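Local coordinates for putative methyltransferase protein (Bacteroides fragilis, PDB 5BP9) that probably transfers methyl groups from S-adenosylmethionine to an unidentified substrate, and is seen here with the demethylated product S-adenosyl-L-homocysteine bound, at residues Val150-Asp154 against Glu155-Ala159. Numbering follows the deposited sequence. Where two conformers were deposited one is given.
Sequences VNLFD and ERFAA. With SAH (S-adenosyl-L-homocysteine), chain D.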
ATOM      1  N   VAL A 150     -10.368   1.225   8.552  1.00 13.57           N
ATOM      2  CA  VAL A 150     -11.338   0.839   7.556  0.50 13.34           C
ATOM      3  C   VAL A 150     -10.611   0.237   6.351  1.00 12.37           C
ATOM      4  O   VAL A 150      -9.475   0.587   6.026  1.00 13.94           O
ATOM      5  CB  VAL A 150     -12.269   2.021   7.199  0.50 13.49           C
ATOM      6  CG1 VAL A 150     -11.472   3.139   6.541  0.50 11.29           C
ATOM      7  CG2 VAL A 150     -13.459   1.558   6.344  0.50 12.35           C
ATOM      8  N   ASN A 151     -11.288  -0.745   5.768  1.00 12.71           N
ATOM      9  CA  ASN A 151     -10.818  -1.431   4.564  1.00 12.23           C
ATOM     10  C   ASN A 151     -11.178  -0.567   3.352  1.00 12.07           C
ATOM     11  O   ASN A 151     -12.333  -0.172   3.209  1.00 13.83           O
ATOM     12  CB  ASN A 151     -11.496  -2.801   4.460  1.00 12.70           C
ATOM     13  CG  ASN A 151     -10.873  -3.704   3.410  1.00 12.67           C
ATOM     14  OD1 ASN A 151     -10.648  -3.296   2.273  1.00 12.44           O
ATOM     15  ND2 ASN A 151     -10.624  -4.952   3.780  1.00 16.85           N
ATOM     16  N   LEU A 152     -10.200  -0.293   2.472  1.00 12.10           N
ATOM     17  CA  LEU A 152     -10.431   0.464   1.254  1.00 11.69           C
ATOM     18  C   LEU A 152     -11.681   0.015   0.490  1.00 11.85           C
ATOM     19  O   LEU A 152     -12.402   0.848  -0.066  1.00 13.28           O
ATOM     20  CB  LEU A 152      -9.191   0.323   0.338  1.00 12.77           C
ATOM     21  CG  LEU A 152      -9.264   0.972  -1.051  1.00 14.52           C
ATOM     22  CD1 LEU A 152      -9.305   2.479  -0.917  1.00 16.26           C
ATOM     23  CD2 LEU A 152      -8.093   0.539  -1.912  1.00 14.34           C
ATOM     24  N   PHE A 153     -11.911  -1.307   0.459  1.00 11.60           N
ATOM     25  CA  PHE A 153     -12.969  -1.894  -0.350  1.00 12.04           C
ATOM     26  C   PHE A 153     -14.353  -1.916   0.315  1.00 13.07           C
ATOM     27  O   PHE A 153     -15.343  -2.310  -0.326  1.00 16.02           O
ATOM     28  CB  PHE A 153     -12.563  -3.289  -0.798  1.00 13.35           C
ATOM     29  CG  PHE A 153     -11.326  -3.296  -1.632  1.00 14.61           C
ATOM     30  CD1 PHE A 153     -11.340  -2.734  -2.906  1.00 17.46           C
ATOM     31  CD2 PHE A 153     -10.146  -3.813  -1.143  1.00 17.81           C
ATOM     32  CE1 PHE A 153     -10.192  -2.711  -3.662  1.00 18.56           C
ATOM     33  CE2 PHE A 153      -9.000  -3.798  -1.906  1.00 19.33           C
ATOM     34  CZ  PHE A 153      -9.021  -3.261  -3.167  1.00 18.31           C
ATOM     35  N   ASP A 154     -14.428  -1.456   1.556  1.00 15.13           N
ATOM     36  CA  ASP A 154     -15.685  -1.467   2.324  1.00 15.88           C
ATOM     37  C   ASP A 154     -16.717  -0.649   1.551  1.00 16.97           C
ATOM     38  O   ASP A 154     -16.461   0.504   1.220  1.00 17.14           O
ATOM     39  CB  ASP A 154     -15.413  -0.878   3.725  1.00 13.42           C
ATOM     40  CG  ASP A 154     -16.555  -1.039   4.692  1.00 19.42           C
ATOM     41  OD1 ASP A 154     -17.728  -1.000   4.287  1.00 19.51           O
ATOM     42  OD2 ASP A 154     -16.270  -1.169   5.902  1.00 23.50           O
ATOM     43  N   GLU A 155     -17.884  -1.251   1.269  1.00 19.03           N
ATOM     44  CA  GLU A 155     -18.950  -0.556   0.552  1.00 19.94           C
ATOM     45  C   GLU A 155     -19.423   0.683   1.298  1.00 19.46           C
ATOM     46  O   GLU A 155     -19.979   1.593   0.684  1.00 25.41           O
ATOM     47  CB  GLU A 155     -20.140  -1.491   0.305  1.00 24.26           C
ATOM     48  CG  GLU A 155     -19.833  -2.633  -0.645  1.00 28.47           C
ATOM     49  CD  GLU A 155     -19.257  -3.882   0.005  1.00 35.02           C
ATOM     50  OE1 GLU A 155     -18.954  -3.881   1.253  1.00 26.37           O
ATOM     51  OE2 GLU A 155     -19.120  -4.875  -0.762  1.00 27.39           O
ATOM     52  N   ARG A 156     -19.259   0.692   2.631  1.00 17.26           N
ATOM     53  CA  ARG A 156     -19.664   1.831   3.458  1.00 20.98           C
ATOM     54  C   ARG A 156     -18.639   2.969   3.512  1.00 22.20           C
ATOM     55  O   ARG A 156     -18.950   4.026   4.026  1.00 25.25           O
ATOM     56  CB  ARG A 156     -19.970   1.381   4.898  1.00 29.06           C
ATOM     57  CG  ARG A 156     -20.998   0.259   5.043  1.00 33.17           C
ATOM     58  CD  ARG A 156     -20.902  -0.389   6.424  1.00 33.16           C
ATOM     59  NE  ARG A 156     -19.587  -0.995   6.674  1.00 35.96           N
ATOM     60  CZ  ARG A 156     -19.167  -1.467   7.849  1.00 38.42           C
ATOM     61  NH1 ARG A 156     -19.956  -1.424   8.922  1.00 55.95           N
ATOM     62  NH2 ARG A 156     -17.944  -1.992   7.958  1.00 38.09           N
ATOM     63  N   PHE A 157     -17.415   2.751   3.024  1.00 18.73           N
ATOM     64  CA  PHE A 157     -16.377   3.790   3.020  1.00 15.49           C
ATOM     65  C   PHE A 157     -16.645   4.710   1.836  1.00 16.05           C
ATOM     66  O   PHE A 157     -16.502   4.309   0.663  1.00 17.25           O
ATOM     67  CB  PHE A 157     -14.969   3.164   2.916  1.00 14.59           C
ATOM     68  CG  PHE A 157     -13.852   4.166   2.749  1.00 15.12           C
ATOM     69  CD1 PHE A 157     -13.741   5.275   3.595  1.00 18.15           C
ATOM     70  CD2 PHE A 157     -12.870   3.978   1.778  1.00 14.04           C
ATOM     71  CE1 PHE A 157     -12.716   6.194   3.445  1.00 18.29           C
ATOM     72  CE2 PHE A 157     -11.847   4.902   1.622  1.00 16.40           C
ATOM     73  CZ  PHE A 157     -11.768   6.008   2.463  1.00 15.93           C
ATOM     74  N   ALA A 158     -17.039   5.937   2.143  1.00 17.78           N
ATOM     75  CA  ALA A 158     -17.480   6.889   1.127  1.00 16.51           C
ATOM     76  C   ALA A 158     -16.941   8.237   1.518  1.00 17.13           C
ATOM     77  O   ALA A 158     -17.230   8.731   2.615  1.00 18.46           O
ATOM     78  CB  ALA A 158     -19.005   6.927   1.050  1.00 23.26           C
ATOM     79  N   ALA A 159     -16.136   8.782   0.627  1.00 16.51           N
ATOM     80  CA  ALA A 159     -15.461  10.071   0.756  1.00 16.70           C
ATOM     81  C   ALA A 159     -14.810  10.315  -0.589  1.00 18.29           C
ATOM     82  O   ALA A 159     -14.660   9.377  -1.364  1.00 18.88           O
ATOM     83  CB  ALA A 159     -14.433  10.055   1.870  1.00 20.03           C
TER
HETATM   84  N   SAH D 303       2.058   2.552   3.498  1.00 37.50           N
HETATM   85  CA  SAH D 303       2.820   2.024   4.695  1.00 53.00           C
HETATM   86  CB  SAH D 303       2.558   0.542   5.006  1.00 50.63           C
HETATM   87  CG  SAH D 303       2.740  -0.433   3.842  1.00 39.65           C
HETATM   88  SD  SAH D 303       2.326  -2.080   4.339  1.00 22.99           S
HETATM   89  C   SAH D 303       4.299   2.218   4.507  1.00 61.37           C
HETATM   90  O   SAH D 303       4.750   2.659   3.455  1.00 39.48           O
HETATM   91  OXT SAH D 303       5.117   1.951   5.386  1.00 77.23           O
HETATM   92  C5' SAH D 303       0.665  -2.241   3.736  1.00 19.87           C
HETATM   93  C4' SAH D 303      -0.372  -1.694   4.709  1.00 15.88           C
HETATM   94  O4' SAH D 303      -1.669  -1.792   4.083  1.00 13.82           O
HETATM   95  C3' SAH D 303      -0.499  -2.421   6.045  1.00 12.43           C
HETATM   96  O3' SAH D 303      -0.424  -1.471   7.132  1.00 13.96           O
HETATM   97  C2' SAH D 303      -1.850  -3.125   5.961  1.00 11.84           C
HETATM   98  O2' SAH D 303      -2.492  -3.369   7.197  1.00 13.40           O
HETATM   99  C1' SAH D 303      -2.638  -2.204   5.057  1.00 11.94           C
HETATM  100  N9  SAH D 303      -3.781  -2.780   4.332  1.00 12.85           N
HETATM  101  C8  SAH D 303      -3.830  -3.983   3.736  1.00 13.85           C
HETATM  102  N7  SAH D 303      -4.941  -4.223   3.107  1.00 14.53           N
HETATM  103  C5  SAH D 303      -5.680  -3.070   3.284  1.00 12.45           C
HETATM  104  C6  SAH D 303      -6.960  -2.675   2.870  1.00 13.22           C
HETATM  105  N6  SAH D 303      -7.763  -3.453   2.123  1.00 13.80           N
HETATM  106  N1  SAH D 303      -7.405  -1.440   3.232  1.00 12.77           N
HETATM  107  C2  SAH D 303      -6.602  -0.660   3.987  1.00 13.35           C
HETATM  108  N3  SAH D 303      -5.364  -0.940   4.431  1.00 12.70           N
HETATM  109  C4  SAH D 303      -4.955  -2.169   4.058  1.00 10.72           C
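The adenine-binding loop after strand 147-149 runs through two successive type I turns, and the second is tied together by Asp154 and Arg156. Asp154 OD1 takes the backbone N of Arg156 on its anti side, well out of the carboxylate plane, at 2.8 Å, making an Asx turn, and on its syn side the NE at 3.0 Å, nearly straight at 174°. OD2 receives NH2 at 2.8 Å, so the guanidinium grips side-on, its plane only 24° from the carboxylate; the bend at chi3 (-61°) folds the arginine back to reach it. Phe157 N closes this turn on Asp154 O (3.0 Å), which also binds Lys186 of helix 180-190. In this Rossmann-like methyltransferase fold the preceding turn, Asn151 to Asp154, reads the adenine edge: Leu152 N donates to N1 of S-adenosyl-L-homocysteine at 3.1 Å, while N6 makes a weak bond to Asn151 OD1. That oxygen also accepts Phe153 N at 3.0 Å in another Asx turn, which, with Ser41 O holding ND2, fixes the amide. Phe157 is buried against the first turn; CG anti to its N sets the ring beside Val150 and Leu152. Val150 CG1 lies over one face of its ring, offset toward the rim, and Leu152 CD1 comes to 4.3 Å from Phe157 CE2; Ile129 and Leu190 also touch both side chains.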